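Local coordinates for protein alpha-galactosidase (Lactobacillus brevis, PDB 3MI6) that probably hydrolyses terminal, non-reducing alpha-D-galactose residues from alpha-D-galactosides, as a member of glycosyl hydrolase family 36, at residues Glu555-Gln560 and Tyr669-His674; Arg593-Phe598 and Thr729-Val734. One frame throughout, in Å; residues are numbered along the deposited sequence.

Interaction 1 of 2, residues Glu555-Gln560 and Tyr669-His674; sequences ERLLIQ and YQLLNH
L557 meets Y669 and L671 where the (beta/alpha)8 barrel rests on the C-terminal antiparallel sheet. L557 lies on helix 553-566, which links the sixth and seventh barrel strands. Y669 is near the end of strand 663-670, and L671 is in the turn beyond it.

The tight part is built on the two methyls of L557. CD1 sits over one face of the Y669 ring, 3.8 Å from the ring centroid and 15° off the normal, a CH-pi contact. CD2 takes the stem of the same residue, 3.7 Å from Y669 CB. Y669 CG is anti to the carbonyl carbon (chi1 -45°), which lays the ring under CD1. The ring's far end is fixed by a hydrogen bond from OH to A595 O on helix 590-597.

Packing is thinner toward L671. L671 CD2 reaches L557 CD2 at 4.0 Å, and the two side chains run alongside each other, pointing opposite ways. L671 is itself only partly buried. Beyond this side lies the second subunit. E555 OE2, in a salt bridge with R586 NH1 of its own chain, also hydrogen-bonds H674 ND1 of that second subunit.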
loop_
_atom_site.group_PDB
_atom_site.type_symbol
_atom_site.label_atom_id
_atom_site.label_comp_id
_atom_site.label_asym_id
_atom_site.label_seq_id
_atom_site.Cartn_x
_atom_site.Cartn_y
_atom_site.Cartn_z
ATOM N N GLU D 555 9.544 -24.286 8.573
ATOM C CA GLU D 555 9.920 -23.166 9.423
ATOM C C GLU D 555 11.352 -22.689 9.149
ATOM O O GLU D 555 11.640 -21.486 9.196
ATOM C CB GLU D 555 9.783 -23.549 10.896
ATOM C CG GLU D 555 8.393 -23.988 11.307
ATOM C CD GLU D 555 7.346 -22.882 11.174
ATOM O OE1 GLU D 555 7.689 -21.682 11.300
ATOM O OE2 GLU D 555 6.162 -23.227 10.962
ATOM N N ARG D 556 12.257 -23.633 8.892
ATOM C CA ARG D 556 13.651 -23.289 8.654
ATOM C C ARG D 556 13.787 -22.433 7.387
ATOM O O ARG D 556 14.533 -21.455 7.364
ATOM C CB ARG D 556 14.540 -24.538 8.581
ATOM C CG ARG D 556 14.863 -25.179 9.913
ATOM C CD ARG D 556 15.654 -24.251 10.844
ATOM N NE ARG D 556 17.097 -24.337 10.657
ATOM C CZ ARG D 556 17.965 -24.670 11.605
ATOM N NH1 ARG D 556 17.554 -24.955 12.822
ATOM N NH2 ARG D 556 19.253 -24.717 11.339
ATOM N N LEU D 557 13.070 -22.797 6.337
ATOM C CA LEU D 557 13.008 -21.951 5.163
ATOM C C LEU D 557 12.933 -20.490 5.593
ATOM O O LEU D 557 13.792 -19.677 5.233
ATOM C CB LEU D 557 11.778 -22.300 4.334
ATOM C CG LEU D 557 11.918 -23.006 2.985
ATOM C CD1 LEU D 557 13.339 -23.508 2.743
ATOM C CD2 LEU D 557 10.877 -24.134 2.868
ATOM N N LEU D 558 11.915 -20.139 6.371
ATOM C CA LEU D 558 11.796 -18.752 6.796
ATOM C C LEU D 558 13.015 -18.294 7.602
ATOM O O LEU D 558 13.588 -17.248 7.308
ATOM C CB LEU D 558 10.485 -18.512 7.535
ATOM C CG LEU D 558 9.228 -18.361 6.667
ATOM C CD1 LEU D 558 9.001 -19.570 5.785
ATOM C CD2 LEU D 558 8.016 -18.117 7.507
ATOM N N ILE D 559 13.438 -19.094 8.583
ATOM C CA ILE D 559 14.528 -18.709 9.479
ATOM C C ILE D 559 15.857 -18.521 8.742
ATOM O O ILE D 559 16.571 -17.542 8.966
ATOM C CB ILE D 559 14.692 -19.705 10.637
ATOM C CG1 ILE D 559 13.428 -19.709 11.497
ATOM C CG2 ILE D 559 15.846 -19.293 11.508
ATOM C CD1 ILE D 559 13.324 -20.829 12.512
ATOM N N GLN D 560 16.174 -19.451 7.846
ATOM C CA GLN D 560 17.398 -19.367 7.051
ATOM C C GLN D 560 17.371 -18.234 6.006
ATOM O O GLN D 560 18.352 -17.492 5.831
ATOM C CB GLN D 560 17.714 -20.720 6.423
ATOM C CG GLN D 560 18.021 -21.775 7.483
ATOM C CD GLN D 560 18.257 -23.169 6.907
ATOM O OE1 GLN D 560 18.005 -24.182 7.571
ATOM N NE2 GLN D 560 18.747 -23.225 5.671
ATOM N N TYR D 669 11.323 -24.338 -3.104
ATOM C CA TYR D 669 10.460 -25.022 -2.161
ATOM C C TYR D 669 9.086 -24.382 -2.223
ATOM O O TYR D 669 8.961 -23.170 -2.138
ATOM C CB TYR D 669 11.017 -24.894 -0.733
ATOM C CG TYR D 669 12.506 -25.138 -0.620
ATOM C CD1 TYR D 669 12.986 -26.374 -0.252
ATOM C CD2 TYR D 669 13.426 -24.136 -0.910
ATOM C CE1 TYR D 669 14.331 -26.613 -0.164
ATOM C CE2 TYR D 669 14.778 -24.364 -0.822
ATOM C CZ TYR D 669 15.226 -25.606 -0.444
ATOM O OH TYR D 669 16.580 -25.877 -0.338
ATOM N N GLN D 670 8.048 -25.189 -2.377
ATOM C CA GLN D 670 6.700 -24.658 -2.299
ATOM C C GLN D 670 6.075 -25.234 -1.048
ATOM O O GLN D 670 6.194 -26.445 -0.793
ATOM C CB GLN D 670 5.893 -25.028 -3.533
ATOM C CG GLN D 670 4.524 -24.371 -3.607
ATOM C CD GLN D 670 3.721 -24.817 -4.843
ATOM O OE1 GLN D 670 3.465 -26.019 -5.027
ATOM N NE2 GLN D 670 3.330 -23.848 -5.695
ATOM N N LEU D 671 5.425 -24.383 -0.256
ATOM C CA LEU D 671 4.843 -24.873 0.986
ATOM C C LEU D 671 3.523 -25.630 0.761
ATOM O O LEU D 671 3.341 -26.750 1.254
ATOM C CB LEU D 671 4.663 -23.745 1.991
ATOM C CG LEU D 671 5.936 -23.025 2.444
ATOM C CD1 LEU D 671 5.586 -21.910 3.433
ATOM C CD2 LEU D 671 6.929 -23.993 3.058
ATOM N N LEU D 672 2.612 -25.028 0.006
ATOM C CA LEU D 672 1.291 -25.596 -0.172
ATOM C C LEU D 672 1.122 -25.868 -1.645
ATOM O O LEU D 672 1.420 -25.008 -2.470
ATOM C CB LEU D 672 0.238 -24.589 0.294
ATOM C CG LEU D 672 -0.417 -24.818 1.664
ATOM C CD1 LEU D 672 0.532 -25.488 2.666
ATOM C CD2 LEU D 672 -0.998 -23.528 2.219
ATOM N N ASN D 673 0.671 -27.058 -2.006
ATOM C CA ASN D 673 0.454 -27.344 -3.413
ATOM C C ASN D 673 -0.928 -26.842 -3.826
ATOM O O ASN D 673 -1.873 -26.941 -3.055
ATOM C CB ASN D 673 0.602 -28.836 -3.675
ATOM C CG ASN D 673 0.843 -29.139 -5.126
ATOM O OD1 ASN D 673 1.621 -28.452 -5.782
ATOM N ND2 ASN D 673 0.180 -30.171 -5.646
ATOM N N HIS D 674 -1.048 -26.279 -5.028
ATOM C CA HIS D 674 -2.349 -25.846 -5.532
ATOM C C HIS D 674 -2.671 -26.474 -6.877
ATOM O O HIS D 674 -1.770 -26.706 -7.690
ATOM C CB HIS D 674 -2.416 -24.334 -5.610
ATOM C CG HIS D 674 -2.278 -23.665 -4.278
ATOM N ND1 HIS D 674 -3.162 -23.880 -3.242
ATOM C CD2 HIS D 674 -1.360 -22.785 -3.811
ATOM C CE1 HIS D 674 -2.799 -23.162 -2.195
ATOM N NE2 HIS D 674 -1.706 -22.490 -2.513
#

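Interaction 2 of 2, residues Arg593-Phe598 and Thr729-Val734; sequences RGAVAF and TQLFVV
A595 points its CB at T729 and L731 on strand 728-736. This is a helix-on-sheet contact between the barrel and the C-terminal domain, and it is small and buried.

The apolar contacts come first. A595 CB lies 3.6 Å from T729 CG2. The same methyl is 4.2 Å from L731 CD1, so one alanine spans two residues on one face of the strand. F598, one turn further along the chain, also turns its CB toward the strand. Its ring comes no nearer than 4.6 Å, between F598 CE2 and L731 CD2, and gives only loose cover.

The polar contacts lie around this patch. T729 splits its branches between the two kinds of contact. CG2 is anti to the backbone N and meets A595, while OG1 stays beside that N (chi1 -51°). OG1 hydrogen-bonds T592 OG1, just before 593-598, and T729 O accepts a bond from K591 NZ, so the first turn of helix 590-597 holds T729 through both its hydroxyl and its carbonyl. Within 593-598 the backbone bonds are weak: A597 N reaches both R593 O and G594 O, and F598 N reaches G594 O.

F598 also meets aromatic neighbours: its ring packs against those of F625 and F633, at about 55° and 40° between planes.

Helix 590-597 lies between the seventh and eighth barrel strands in the chain. V596 touches helix 553-566 at R556, A597 packs on A574 and V576 of strand 572-576, and strand 728-736 runs antiparallel between strands 663-670 and 692-695, with T729 against Y669 and L731 against A667.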
loop_
_atom_site.group_PDB
_atom_site.type_symbol
_atom_site.label_atom_id
_atom_site.label_comp_id
_atom_site.label_asym_id
_atom_site.label_seq_id
_atom_site.Cartn_x
_atom_site.Cartn_y
_atom_site.Cartn_z
ATOM N N ARG D 593 13.300 -32.007 4.119
ATOM C CA ARG D 593 14.135 -31.794 5.308
ATOM C C ARG D 593 15.614 -31.813 4.938
ATOM O O ARG D 593 16.384 -30.956 5.377
ATOM C CB ARG D 593 13.856 -32.818 6.420
ATOM C CG ARG D 593 12.400 -32.986 6.734
ATOM C CD ARG D 593 12.139 -33.653 8.062
ATOM N NE ARG D 593 12.670 -35.016 8.207
ATOM C CZ ARG D 593 12.040 -36.135 7.854
ATOM N NH1 ARG D 593 10.853 -36.092 7.276
ATOM N NH2 ARG D 593 12.618 -37.309 8.063
ATOM N N GLY D 594 16.002 -32.790 4.124
ATOM C CA GLY D 594 17.357 -32.856 3.619
ATOM C C GLY D 594 17.730 -31.615 2.830
ATOM O O GLY D 594 18.803 -31.041 3.052
ATOM N N ALA D 595 16.829 -31.191 1.933
ATOM C CA ALA D 595 17.113 -30.145 0.942
ATOM C C ALA D 595 17.168 -28.719 1.493
ATOM O O ALA D 595 17.842 -27.871 0.940
ATOM C CB ALA D 595 16.127 -30.235 -0.228
ATOM N N VAL D 596 16.444 -28.454 2.570
ATOM C CA VAL D 596 16.599 -27.199 3.307
ATOM C C VAL D 596 17.900 -27.203 4.134
ATOM O O VAL D 596 18.509 -26.173 4.340
ATOM C CB VAL D 596 15.391 -26.945 4.253
ATOM C CG1 VAL D 596 15.547 -25.644 4.996
ATOM C CG2 VAL D 596 14.084 -26.933 3.472
ATOM N N ALA D 597 18.349 -28.366 4.585
ATOM C CA ALA D 597 19.543 -28.426 5.430
ATOM C C ALA D 597 20.869 -28.407 4.657
ATOM O O ALA D 597 21.914 -28.096 5.227
ATOM C CB ALA D 597 19.486 -29.618 6.397
ATOM N N PHE D 598 20.842 -28.730 3.370
ATOM C CA PHE D 598 22.070 -28.636 2.585
ATOM C C PHE D 598 22.597 -27.210 2.570
ATOM O O PHE D 598 23.800 -27.007 2.514
ATOM C CB PHE D 598 21.877 -29.069 1.138
ATOM C CG PHE D 598 21.461 -30.489 0.976
ATOM C CD1 PHE D 598 21.861 -31.449 1.878
ATOM C CD2 PHE D 598 20.674 -30.867 -0.101
ATOM C CE1 PHE D 598 21.476 -32.750 1.717
ATOM C CE2 PHE D 598 20.295 -32.172 -0.270
ATOM C CZ PHE D 598 20.691 -33.113 0.635
ATOM N N THR D 729 10.025 -29.863 -2.806
ATOM C CA THR D 729 11.294 -29.310 -3.215
ATOM C C THR D 729 11.688 -29.717 -4.620
ATOM O O THR D 729 11.613 -30.880 -4.990
ATOM C CB THR D 729 12.409 -29.773 -2.299
ATOM O OG1 THR D 729 12.038 -29.524 -0.934
ATOM C CG2 THR D 729 13.693 -29.038 -2.655
ATOM N N GLN D 730 12.116 -28.735 -5.394
ATOM C CA GLN D 730 12.730 -28.960 -6.683
ATOM C C GLN D 730 14.179 -28.455 -6.635
ATOM O O GLN D 730 14.435 -27.279 -6.384
ATOM C CB GLN D 730 11.921 -28.248 -7.757
ATOM C CG GLN D 730 10.530 -28.821 -7.923
ATOM C CD GLN D 730 9.487 -27.781 -8.307
ATOM O OE1 GLN D 730 9.440 -26.681 -7.753
ATOM N NE2 GLN D 730 8.627 -28.140 -9.237
ATOM N N LEU D 731 15.111 -29.373 -6.867
ATOM C CA LEU D 731 16.536 -29.113 -6.838
ATOM C C LEU D 731 17.067 -29.052 -8.264
ATOM O O LEU D 731 16.608 -29.786 -9.135
ATOM C CB LEU D 731 17.225 -30.254 -6.115
ATOM C CG LEU D 731 18.242 -29.998 -5.012
ATOM C CD1 LEU D 731 17.706 -29.056 -3.937
ATOM C CD2 LEU D 731 18.606 -31.343 -4.428
ATOM N N PHE D 732 18.046 -28.186 -8.490
ATOM C CA PHE D 732 18.599 -27.940 -9.806
ATOM C C PHE D 732 20.132 -27.880 -9.757
ATOM O O PHE D 732 20.707 -26.852 -9.391
ATOM C CB PHE D 732 18.083 -26.607 -10.321
ATOM C CG PHE D 732 16.596 -26.552 -10.472
ATOM C CD1 PHE D 732 15.975 -27.108 -11.580
ATOM C CD2 PHE D 732 15.810 -25.915 -9.525
ATOM C CE1 PHE D 732 14.602 -27.042 -11.722
ATOM C CE2 PHE D 732 14.427 -25.851 -9.676
ATOM C CZ PHE D 732 13.829 -26.416 -10.763
ATOM N N VAL D 733 20.791 -28.975 -10.127
ATOM C CA VAL D 733 22.247 -29.009 -10.218
ATOM C C VAL D 733 22.727 -28.502 -11.581
ATOM O O VAL D 733 22.439 -29.104 -12.621
ATOM C CB VAL D 733 22.765 -30.435 -10.022
ATOM C CG1 VAL D 733 24.275 -30.464 -10.070
ATOM C CG2 VAL D 733 22.242 -31.013 -8.717
ATOM N N VAL D 734 23.462 -27.398 -11.570
ATOM C CA VAL D 734 23.874 -26.741 -12.806
ATOM C C VAL D 734 25.340 -26.986 -13.104
ATOM O O VAL D 734 26.204 -26.605 -12.331
ATOM C CB VAL D 734 23.633 -25.227 -12.736
ATOM C CG1 VAL D 734 24.076 -24.560 -14.020
ATOM C CG2 VAL D 734 22.173 -24.939 -12.463
#

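How the interactions relate
Both interactions join the barrel to the C-terminal sheet, through neighbouring barrel helices and neighbouring strands. Their centres are 12 Å apart. Each has two buried touching residues and one partly exposed leucine, L671 or L731. They differ in that the second subunit reaches residues of interaction 1, whereas no other chain touches interaction 2. The chemistry differs too. Interaction 1 sets a leucine on an aromatic face, and interaction 2 sets an alanine on a threonine and a leucine, with polar bonds to the helix start beside it. The two also touch directly. Q560 NE2 probably hydrogen-bonds V596 O at 3.2 Å, and L557 CD1 packs on V596 CG2 at 3.6 Å.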